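Local coordinates for protein putative DNA helicase (Lactobacillus plantarum, PDB 3DMN) that is a putative DNA helicase, its C-terminal domain probably belonging to the UvrD-like, P-loop NTPase class of enzymes that unwind DNA, at residues N57-L71 and V105-I119. Numbering follows the deposited sequence.
Sequences NDSERDTTAIIGKSL and VPSFLAKGLEFDAVI. With FMT (formic acid), chain P; ACT (acetate ion), chain E.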
ATOM      1  N   ASN A  57      12.664   1.742   0.970  1.00 33.02           N
ATOM      2  CA  ASN A  57      12.344   1.046   2.215  1.00 33.09           C
ATOM      3  C   ASN A  57      13.481   0.123   2.649  1.00 33.98           C
ATOM      4  O   ASN A  57      13.878   0.139   3.818  1.00 33.63           O
ATOM      5  CB  ASN A  57      11.024   0.268   2.078  1.00 32.63           C
ATOM      6  CG  ASN A  57       9.828   1.175   1.969  1.00 33.26           C
ATOM      7  OD1 ASN A  57       9.958   2.419   1.972  1.00 30.93           O
ATOM      8  ND2 ASN A  57       8.647   0.564   1.844  1.00 31.01           N
ATOM      9  N   ASP A  58      14.029  -0.641   1.699  1.00 34.28           N
ATOM     10  CA  ASP A  58      15.192  -1.512   1.967  1.00 35.30           C
ATOM     11  C   ASP A  58      16.349  -0.724   2.562  1.00 34.62           C
ATOM     12  O   ASP A  58      17.030  -1.196   3.461  1.00 35.23           O
ATOM     13  CB  ASP A  58      15.680  -2.133   0.662  1.00 35.27           C
ATOM     14  CG  ASP A  58      14.809  -3.261   0.175  1.00 37.33           C
ATOM     15  OD1 ASP A  58      13.841  -3.635   0.860  1.00 39.12           O
ATOM     16  OD2 ASP A  58      15.105  -3.783  -0.926  1.00 39.24           O
ATOM     17  N   SER A  59      16.573   0.472   2.040  1.00 35.56           N
ATOM     18  CA  SER A  59      17.700   1.308   2.455  1.00 36.38           C
ATOM     19  C   SER A  59      17.549   1.817   3.898  1.00 37.32           C
ATOM     20  O   SER A  59      18.551   2.164   4.579  1.00 37.69           O
ATOM     21  CB  SER A  59      17.892   2.455   1.463  1.00 35.69           C
ATOM     22  OG  SER A  59      17.105   3.574   1.804  1.00 38.55           O
ATOM     23  N   GLU A  60      16.304   1.834   4.372  1.00 38.51           N
ATOM     24  CA  GLU A  60      15.984   2.268   5.729  1.00 39.77           C
ATOM     25  C   GLU A  60      15.776   1.060   6.627  1.00 39.46           C
ATOM     26  O   GLU A  60      15.405   1.198   7.796  1.00 39.61           O
ATOM     27  CB  GLU A  60      14.769   3.187   5.718  1.00 40.93           C
ATOM     28  CG  GLU A  60      15.004   4.371   4.789  1.00 45.64           C
ATOM     29  CD  GLU A  60      14.346   5.635   5.280  1.00 51.91           C
ATOM     30  OE1 GLU A  60      15.037   6.687   5.320  1.00 55.04           O
ATOM     31  OE2 GLU A  60      13.144   5.573   5.631  1.00 54.05           O
ATOM     32  N   ARG A  61      16.023  -0.118   6.056  1.00 38.55           N
ATOM     33  CA  ARG A  61      15.957  -1.401   6.756  1.00 39.08           C
ATOM     34  C   ARG A  61      14.539  -1.751   7.173  1.00 38.15           C
ATOM     35  O   ARG A  61      14.324  -2.393   8.211  1.00 37.67           O
ATOM     36  CB  ARG A  61      16.922  -1.440   7.958  1.00 39.17           C
ATOM     37  CG  ARG A  61      18.367  -1.081   7.625  1.00 41.21           C
ATOM     38  CD  ARG A  61      19.214  -1.112   8.880  1.00 42.58           C
ATOM     39  NE  ARG A  61      18.972   0.074   9.706  1.00 50.43           N
ATOM     40  CZ  ARG A  61      19.885   1.003   9.988  1.00 53.04           C
ATOM     41  NH1 ARG A  61      21.131   0.888   9.537  1.00 54.54           N
ATOM     42  NH2 ARG A  61      19.556   2.043  10.746  1.00 55.26           N
ATOM     43  N   ASP A  62      13.571  -1.342   6.347  1.00 36.66           N
ATOM     44  CA  ASP A  62      12.169  -1.708   6.545  1.00 37.27           C
ATOM     45  C   ASP A  62      11.926  -3.086   5.976  1.00 37.10           C
ATOM     46  O   ASP A  62      12.665  -3.539   5.084  1.00 37.72           O
ATOM     47  CB  ASP A  62      11.235  -0.749   5.797  1.00 37.09           C
ATOM     48  CG  ASP A  62      11.299   0.661   6.324  1.00 40.27           C
ATOM     49  OD1 ASP A  62      11.717   0.853   7.501  1.00 41.38           O
ATOM     50  OD2 ASP A  62      10.934   1.561   5.532  1.00 41.17           O
ATOM     51  N   THR A  63      10.883  -3.736   6.486  1.00 36.34           N
ATOM     52  CA  THR A  63      10.333  -4.923   5.852  1.00 36.30           C
ATOM     53  C   THR A  63       8.981  -4.513   5.277  1.00 34.94           C
ATOM     54  O   THR A  63       8.090  -4.105   6.030  1.00 33.31           O
ATOM     55  CB  THR A  63      10.099  -6.021   6.863  1.00 37.09           C
ATOM     56  OG1 THR A  63      11.352  -6.369   7.483  1.00 39.88           O
ATOM     57  CG2 THR A  63       9.510  -7.252   6.167  1.00 37.84           C
ATOM     58  N   THR A  64       8.867  -4.618   3.957  1.00 34.99           N
ATOM     59  CA  THR A  64       7.699  -4.160   3.220  1.00 34.95           C
ATOM     60  C   THR A  64       6.751  -5.272   2.733  1.00 35.03           C
ATOM     61  O   THR A  64       7.228  -6.294   2.186  1.00 37.22           O
ATOM     62  CB  THR A  64       8.154  -3.308   2.008  1.00 35.38           C
ATOM     63  OG1 THR A  64       9.102  -2.296   2.449  1.00 35.96           O
ATOM     64  CG2 THR A  64       6.953  -2.704   1.319  1.00 35.82           C
ATOM     65  N   ALA A  65       5.437  -5.073   2.908  1.00 31.08           N
ATOM     66  CA  ALA A  65       4.407  -5.859   2.189  1.00 30.74           C
ATOM     67  C   ALA A  65       3.688  -4.988   1.192  1.00 30.11           C
ATOM     68  O   ALA A  65       3.396  -3.833   1.489  1.00 29.59           O
ATOM     69  CB  ALA A  65       3.414  -6.447   3.129  1.00 31.71           C
ATOM     70  N   ILE A  66       3.423  -5.518   0.004  1.00 28.15           N
ATOM     71  CA  ILE A  66       2.597  -4.816  -0.963  1.00 28.59           C
ATOM     72  C   ILE A  66       1.206  -5.430  -0.906  1.00 29.00           C
ATOM     73  O   ILE A  66       1.067  -6.666  -1.015  1.00 30.18           O
ATOM     74  CB  ILE A  66       3.108  -5.033  -2.370  1.00 29.08           C
ATOM     75  CG1 ILE A  66       4.574  -4.592  -2.446  1.00 28.82           C
ATOM     76  CG2 ILE A  66       2.180  -4.297  -3.348  1.00 30.11           C
ATOM     77  CD1 ILE A  66       5.239  -4.953  -3.817  1.00 29.84           C
ATOM     78  N   ILE A  67       0.205  -4.596  -0.626  1.00 26.98           N
ATOM     79  CA  ILE A  67      -1.194  -5.100  -0.549  1.00 28.66           C
ATOM     80  C   ILE A  67      -1.984  -4.656  -1.768  1.00 29.81           C
ATOM     81  O   ILE A  67      -2.110  -3.436  -2.021  1.00 29.66           O
ATOM     82  CB  ILE A  67      -1.913  -4.623   0.740  1.00 28.87           C
ATOM     83  CG1 ILE A  67      -1.040  -4.980   1.946  1.00 29.34           C
ATOM     84  CG2 ILE A  67      -3.306  -5.259   0.817  1.00 28.41           C
ATOM     85  CD1 ILE A  67      -1.595  -4.568   3.345  1.00 30.51           C
ATOM     86  N   GLY A  68      -2.462  -5.624  -2.536  1.00 30.76           N
ATOM     87  CA  GLY A  68      -3.328  -5.357  -3.729  1.00 30.11           C
ATOM     88  C   GLY A  68      -4.775  -5.703  -3.338  1.00 29.17           C
ATOM     89  O   GLY A  68      -5.012  -6.442  -2.403  1.00 29.97           O
ATOM     90  N   LYS A  69      -5.737  -5.175  -4.059  1.00 28.07           N
ATOM     91  CA  LYS A  69      -7.133  -5.348  -3.660  1.00 28.47           C
ATOM     92  C   LYS A  69      -7.578  -6.778  -3.849  1.00 28.85           C
ATOM     93  O   LYS A  69      -8.265  -7.330  -2.970  1.00 28.08           O
ATOM     94  CB  LYS A  69      -8.034  -4.409  -4.454  1.00 28.96           C
ATOM     95  CG  LYS A  69      -9.504  -4.537  -4.052  1.00 28.51           C
ATOM     96  CD  LYS A  69     -10.413  -3.486  -4.762  1.00 30.08           C
ATOM     97  CE  LYS A  69     -10.411  -3.664  -6.263  1.00 27.70           C
ATOM     98  NZ  LYS A  69     -11.469  -2.768  -6.906  1.00 30.16           N
ATOM     99  N   SER A  70      -7.285  -7.322  -5.037  1.00 28.47           N
ATOM    100  CA  SER A  70      -7.827  -8.602  -5.424  1.00 27.07           C
ATOM    101  C   SER A  70      -6.718  -9.524  -5.862  1.00 27.33           C
ATOM    102  O   SER A  70      -5.613  -9.061  -6.201  1.00 26.51           O
ATOM    103  CB  SER A  70      -8.776  -8.405  -6.633  1.00 28.55           C
ATOM    104  OG  SER A  70      -8.011  -8.000  -7.776  1.00 28.42           O
ATOM    105  N   LEU A  71      -7.013 -10.833  -5.938  1.00 26.80           N
ATOM    106  CA  LEU A  71      -5.997 -11.747  -6.463  1.00 27.00           C
ATOM    107  C   LEU A  71      -5.552 -11.360  -7.881  1.00 27.95           C
ATOM    108  O   LEU A  71      -4.370 -11.423  -8.180  1.00 27.17           O
ATOM    109  CB  LEU A  71      -6.469 -13.199  -6.432  1.00 27.53           C
ATOM    110  CG  LEU A  71      -5.454 -14.183  -6.988  1.00 28.95           C
ATOM    111  CD1 LEU A  71      -4.188 -14.195  -6.098  1.00 32.67           C
ATOM    112  CD2 LEU A  71      -6.072 -15.555  -7.097  1.00 31.11           C
ATOM    113  N   VAL A 105       0.342  -9.328  -1.215  1.00 29.44           N
ATOM    114  CA  VAL A 105      -0.669  -9.841  -0.297  1.00 30.72           C
ATOM    115  C   VAL A 105      -2.022  -9.345  -0.837  1.00 29.44           C
ATOM    116  O   VAL A 105      -2.263  -8.149  -0.859  1.00 30.21           O
ATOM    117  CB  VAL A 105      -0.469  -9.192   1.197  1.00 30.01           C
ATOM    118  CG1 VAL A 105      -1.501  -9.702   2.212  1.00 34.93           C
ATOM    119  CG2 VAL A 105       0.946  -9.409   1.754  1.00 34.25           C
ATOM    120  N   PRO A 106      -2.919 -10.264  -1.255  1.00 29.62           N
ATOM    121  CA  PRO A 106      -4.294  -9.734  -1.523  1.00 29.39           C
ATOM    122  C   PRO A 106      -4.958  -9.247  -0.239  1.00 28.28           C
ATOM    123  O   PRO A 106      -4.735  -9.831   0.822  1.00 28.44           O
ATOM    124  CB  PRO A 106      -5.053 -10.962  -2.007  1.00 31.07           C
ATOM    125  CG  PRO A 106      -3.981 -11.923  -2.433  1.00 31.66           C
ATOM    126  CD  PRO A 106      -2.820 -11.706  -1.529  1.00 31.36           C
ATOM    127  N   SER A 107      -5.790  -8.219  -0.337  1.00 27.63           N
ATOM    128  CA  SER A 107      -6.338  -7.566   0.853  1.00 27.11           C
ATOM    129  C   SER A 107      -6.949  -8.568   1.806  1.00 28.07           C
ATOM    130  O   SER A 107      -6.762  -8.493   3.030  1.00 29.30           O
ATOM    131  CB  SER A 107      -7.384  -6.506   0.492  1.00 27.43           C
ATOM    132  OG  SER A 107      -8.484  -7.075  -0.234  1.00 28.30           O
ATOM    133  N   PHE A 108      -7.691  -9.520   1.247  1.00 26.81           N
ATOM    134  CA  PHE A 108      -8.380 -10.532   2.070  1.00 28.73           C
ATOM    135  C   PHE A 108      -7.468 -11.502   2.812  1.00 30.35           C
ATOM    136  O   PHE A 108      -7.963 -12.300   3.656  1.00 33.22           O
ATOM    137  CB  PHE A 108      -9.421 -11.307   1.218  1.00 28.90           C
ATOM    138  CG  PHE A 108      -8.852 -11.957   0.002  1.00 28.97           C
ATOM    139  CD1 PHE A 108      -8.989 -11.348  -1.260  1.00 28.11           C
ATOM    140  CD2 PHE A 108      -8.167 -13.167   0.092  1.00 30.56           C
ATOM    141  CE1 PHE A 108      -8.490 -11.939  -2.417  1.00 27.36           C
ATOM    142  CE2 PHE A 108      -7.642 -13.783  -1.047  1.00 29.79           C
ATOM    143  CZ  PHE A 108      -7.817 -13.164  -2.336  1.00 30.53           C
ATOM    144  N   LEU A 109      -6.179 -11.494   2.490  1.00 31.42           N
ATOM    145  CA  LEU A 109      -5.263 -12.389   3.201  1.00 34.23           C
ATOM    146  C   LEU A 109      -4.456 -11.643   4.214  1.00 36.48           C
ATOM    147  O   LEU A 109      -3.627 -12.250   4.905  1.00 38.12           O
ATOM    148  CB  LEU A 109      -4.328 -13.159   2.289  1.00 34.37           C
ATOM    149  CG  LEU A 109      -4.951 -14.260   1.449  1.00 35.16           C
ATOM    150  CD1 LEU A 109      -3.856 -14.969   0.634  1.00 37.37           C
ATOM    151  CD2 LEU A 109      -5.782 -15.244   2.286  1.00 38.27           C
ATOM    152  N   ALA A 110      -4.682 -10.345   4.305  1.00 36.83           N
ATOM    153  CA  ALA A 110      -3.880  -9.543   5.205  1.00 38.84           C
ATOM    154  C   ALA A 110      -4.496  -9.575   6.613  1.00 39.68           C
ATOM    155  O   ALA A 110      -3.986  -8.942   7.544  1.00 40.16           O
ATOM    156  CB  ALA A 110      -3.724  -8.139   4.661  1.00 37.94           C
ATOM    157  N   LYS A 111      -5.603 -10.318   6.754  1.00 40.43           N
ATOM    158  CA  LYS A 111      -6.387 -10.363   7.987  1.00 42.30           C
ATOM    159  C   LYS A 111      -5.511 -10.747   9.168  1.00 41.25           C
ATOM    160  O   LYS A 111      -4.832 -11.785   9.128  1.00 42.39           O
ATOM    161  CB  LYS A 111      -7.535 -11.381   7.829  1.00 42.90           C
ATOM    162  CG  LYS A 111      -8.434 -11.562   9.052  1.00 44.98           C
ATOM    163  CD  LYS A 111      -9.361 -12.765   8.853  1.00 45.69           C
ATOM    164  CE  LYS A 111     -10.358 -12.892  10.002  1.00 48.97           C
ATOM    165  NZ  LYS A 111     -10.502 -14.318  10.425  1.00 50.80           N
ATOM    166  N   GLY A 112      -5.536  -9.913  10.202  1.00 41.02           N
ATOM    167  CA  GLY A 112      -4.788 -10.163  11.434  1.00 40.80           C
ATOM    168  C   GLY A 112      -3.308  -9.907  11.290  1.00 40.02           C
ATOM    169  O   GLY A 112      -2.522 -10.388  12.118  1.00 41.60           O
ATOM    170  N   LEU A 113      -2.917  -9.168  10.243  1.00 37.99           N
ATOM    171  CA  LEU A 113      -1.485  -8.946   9.973  1.00 35.87           C
ATOM    172  C   LEU A 113      -1.126  -7.484  10.132  1.00 35.16           C
ATOM    173  O   LEU A 113      -1.932  -6.615   9.870  1.00 35.23           O
ATOM    174  CB  LEU A 113      -1.099  -9.416   8.568  1.00 36.38           C
ATOM    175  CG  LEU A 113      -1.322 -10.916   8.256  1.00 36.50           C
ATOM    176  CD1 LEU A 113      -0.772 -11.252   6.871  1.00 36.69           C
ATOM    177  CD2 LEU A 113      -0.742 -11.811   9.331  1.00 39.22           C
ATOM    178  N   GLU A 114       0.096  -7.228  10.583  1.00 33.46           N
ATOM    179  CA  GLU A 114       0.630  -5.859  10.591  1.00 32.67           C
ATOM    180  C   GLU A 114       2.015  -5.958   9.953  1.00 31.11           C
ATOM    181  O   GLU A 114       2.692  -6.987  10.101  1.00 31.86           O
ATOM    182  CB  GLU A 114       0.716  -5.287  12.026  1.00 33.27           C
ATOM    183  CG  GLU A 114       1.424  -6.181  13.050  1.00 37.84           C
ATOM    184  CD  GLU A 114       2.970  -6.237  12.910  1.00 40.29           C
ATOM    185  OE1 GLU A 114       3.554  -7.279  13.278  1.00 41.61           O
ATOM    186  OE2 GLU A 114       3.591  -5.267  12.420  1.00 42.34           O
ATOM    187  N   PHE A 115       2.410  -4.902   9.230  1.00 29.83           N
ATOM    188  CA  PHE A 115       3.682  -4.874   8.561  1.00 29.08           C
ATOM    189  C   PHE A 115       4.408  -3.579   8.913  1.00 29.50           C
ATOM    190  O   PHE A 115       3.770  -2.551   9.127  1.00 31.61           O
ATOM    191  CB  PHE A 115       3.449  -4.919   7.042  1.00 30.72           C
ATOM    192  CG  PHE A 115       2.646  -6.120   6.604  1.00 30.38           C
ATOM    193  CD1 PHE A 115       3.245  -7.369   6.528  1.00 35.11           C
ATOM    194  CD2 PHE A 115       1.300  -5.980   6.247  1.00 34.22           C
ATOM    195  CE1 PHE A 115       2.496  -8.480   6.111  1.00 35.07           C
ATOM    196  CE2 PHE A 115       0.552  -7.088   5.825  1.00 36.21           C
ATOM    197  CZ  PHE A 115       1.157  -8.321   5.755  1.00 35.83           C
ATOM    198  N   ASP A 116       5.741  -3.634   8.971  1.00 29.97           N
ATOM    199  CA  ASP A 116       6.559  -2.455   9.162  1.00 29.86           C
ATOM    200  C   ASP A 116       6.229  -1.386   8.115  1.00 30.02           C
ATOM    201  O   ASP A 116       5.906  -0.247   8.451  1.00 29.83           O
ATOM    202  CB  ASP A 116       8.002  -2.917   8.994  1.00 30.94           C
ATOM    203  CG  ASP A 116       9.005  -1.864   9.337  1.00 34.85           C
ATOM    204  OD1 ASP A 116       8.675  -0.938  10.113  1.00 36.80           O
ATOM    205  OD2 ASP A 116      10.153  -2.010   8.843  1.00 37.88           O
ATOM    206  N   ALA A 117       6.288  -1.778   6.849  1.00 28.84           N
ATOM    207  CA  ALA A 117       5.997  -0.868   5.733  1.00 27.87           C
ATOM    208  C   ALA A 117       4.991  -1.552   4.817  1.00 28.35           C
ATOM    209  O   ALA A 117       5.041  -2.779   4.593  1.00 28.17           O
ATOM    210  CB  ALA A 117       7.266  -0.578   4.972  1.00 28.40           C
ATOM    211  N   VAL A 118       4.077  -0.750   4.289  1.00 28.36           N
ATOM    212  CA  VAL A 118       3.099  -1.257   3.335  1.00 27.52           C
ATOM    213  C   VAL A 118       3.171  -0.375   2.104  1.00 28.77           C
ATOM    214  O   VAL A 118       3.244   0.845   2.214  1.00 28.95           O
ATOM    215  CB  VAL A 118       1.645  -1.190   3.920  1.00 28.89           C
ATOM    216  CG1 VAL A 118       0.597  -1.453   2.817  1.00 30.19           C
ATOM    217  CG2 VAL A 118       1.500  -2.241   5.062  1.00 29.50           C
ATOM    218  N   ILE A 119       3.098  -1.021   0.950  1.00 27.26           N
ATOM    219  CA  ILE A 119       2.823  -0.280  -0.305  1.00 27.65           C
ATOM    220  C   ILE A 119       1.442  -0.707  -0.788  1.00 27.78           C
ATOM    221  O   ILE A 119       1.235  -1.896  -1.029  1.00 28.53           O
ATOM    222  CB  ILE A 119       3.866  -0.604  -1.357  1.00 27.34           C
ATOM    223  CG1 ILE A 119       5.259  -0.159  -0.895  1.00 29.20           C
ATOM    224  CG2 ILE A 119       3.498   0.034  -2.754  1.00 28.61           C
ATOM    225  CD1 ILE A 119       6.428  -0.745  -1.786  1.00 28.93           C
TER
HETATM  226  C   FMT P 771      11.056  -6.123   1.979  1.00 44.59           C
HETATM  227  O1  FMT P 771      10.735  -6.537   3.091  1.00 44.08           O
HETATM  228  O2  FMT P 771      10.490  -6.438   0.928  1.00 44.51           O
HETATM  229  C   ACT E   4     -11.415  -4.356  -9.861  1.00 24.01           C
HETATM  230  O   ACT E   4     -11.025  -5.060  -8.898  1.00 26.31           O
HETATM  231  OXT ACT E   4     -11.777  -3.164  -9.624  1.00 23.09           O
HETATM  232  CH3 ACT E   4     -11.452  -4.994 -11.196  1.00 25.46           C
HETATM  233  O   HOH W   1      10.852   0.541  10.621  1.00 44.03           O
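The methyl of A65 is a small bump under the broad ring of F115: CB lies 3.5 Å from the ring centroid, only 11° off its normal, a CH-pi contact over the face. With CG anti to its own carbonyl carbon (chi1 -57°), F115 lies across the strand like a lid. Beside it, the extended I67 side chain rises, its CD1 4.1 Å from F115 CE2 and 3.8 Å from V118 CG1, filling the hollow between ring, valine and A110. An alanine in place of F115 would probably open a gap over A65 and take one wall from around I67 CD1. On the other face T64 CG2 meets I119 CD1 at 3.7 Å, and I66 and I119 lie side by side. At one end D116 OD2, through its anti lone pair, takes the T63 N-H at 3.0 Å, while H146 binds OD1; at the other, S107 OG donates to K69 O at 2.8 Å. The principle is that of a parallel sheet, consistent with the RecA-like core of UvrD-type helicases: strand 64-68 runs between 102-106 and 118-121, bonded to both, and the loop joining those two crosses its F115 face. Helix 43-59 covers the T64, I66 and I119 face, while helix 134-141 reaches I67.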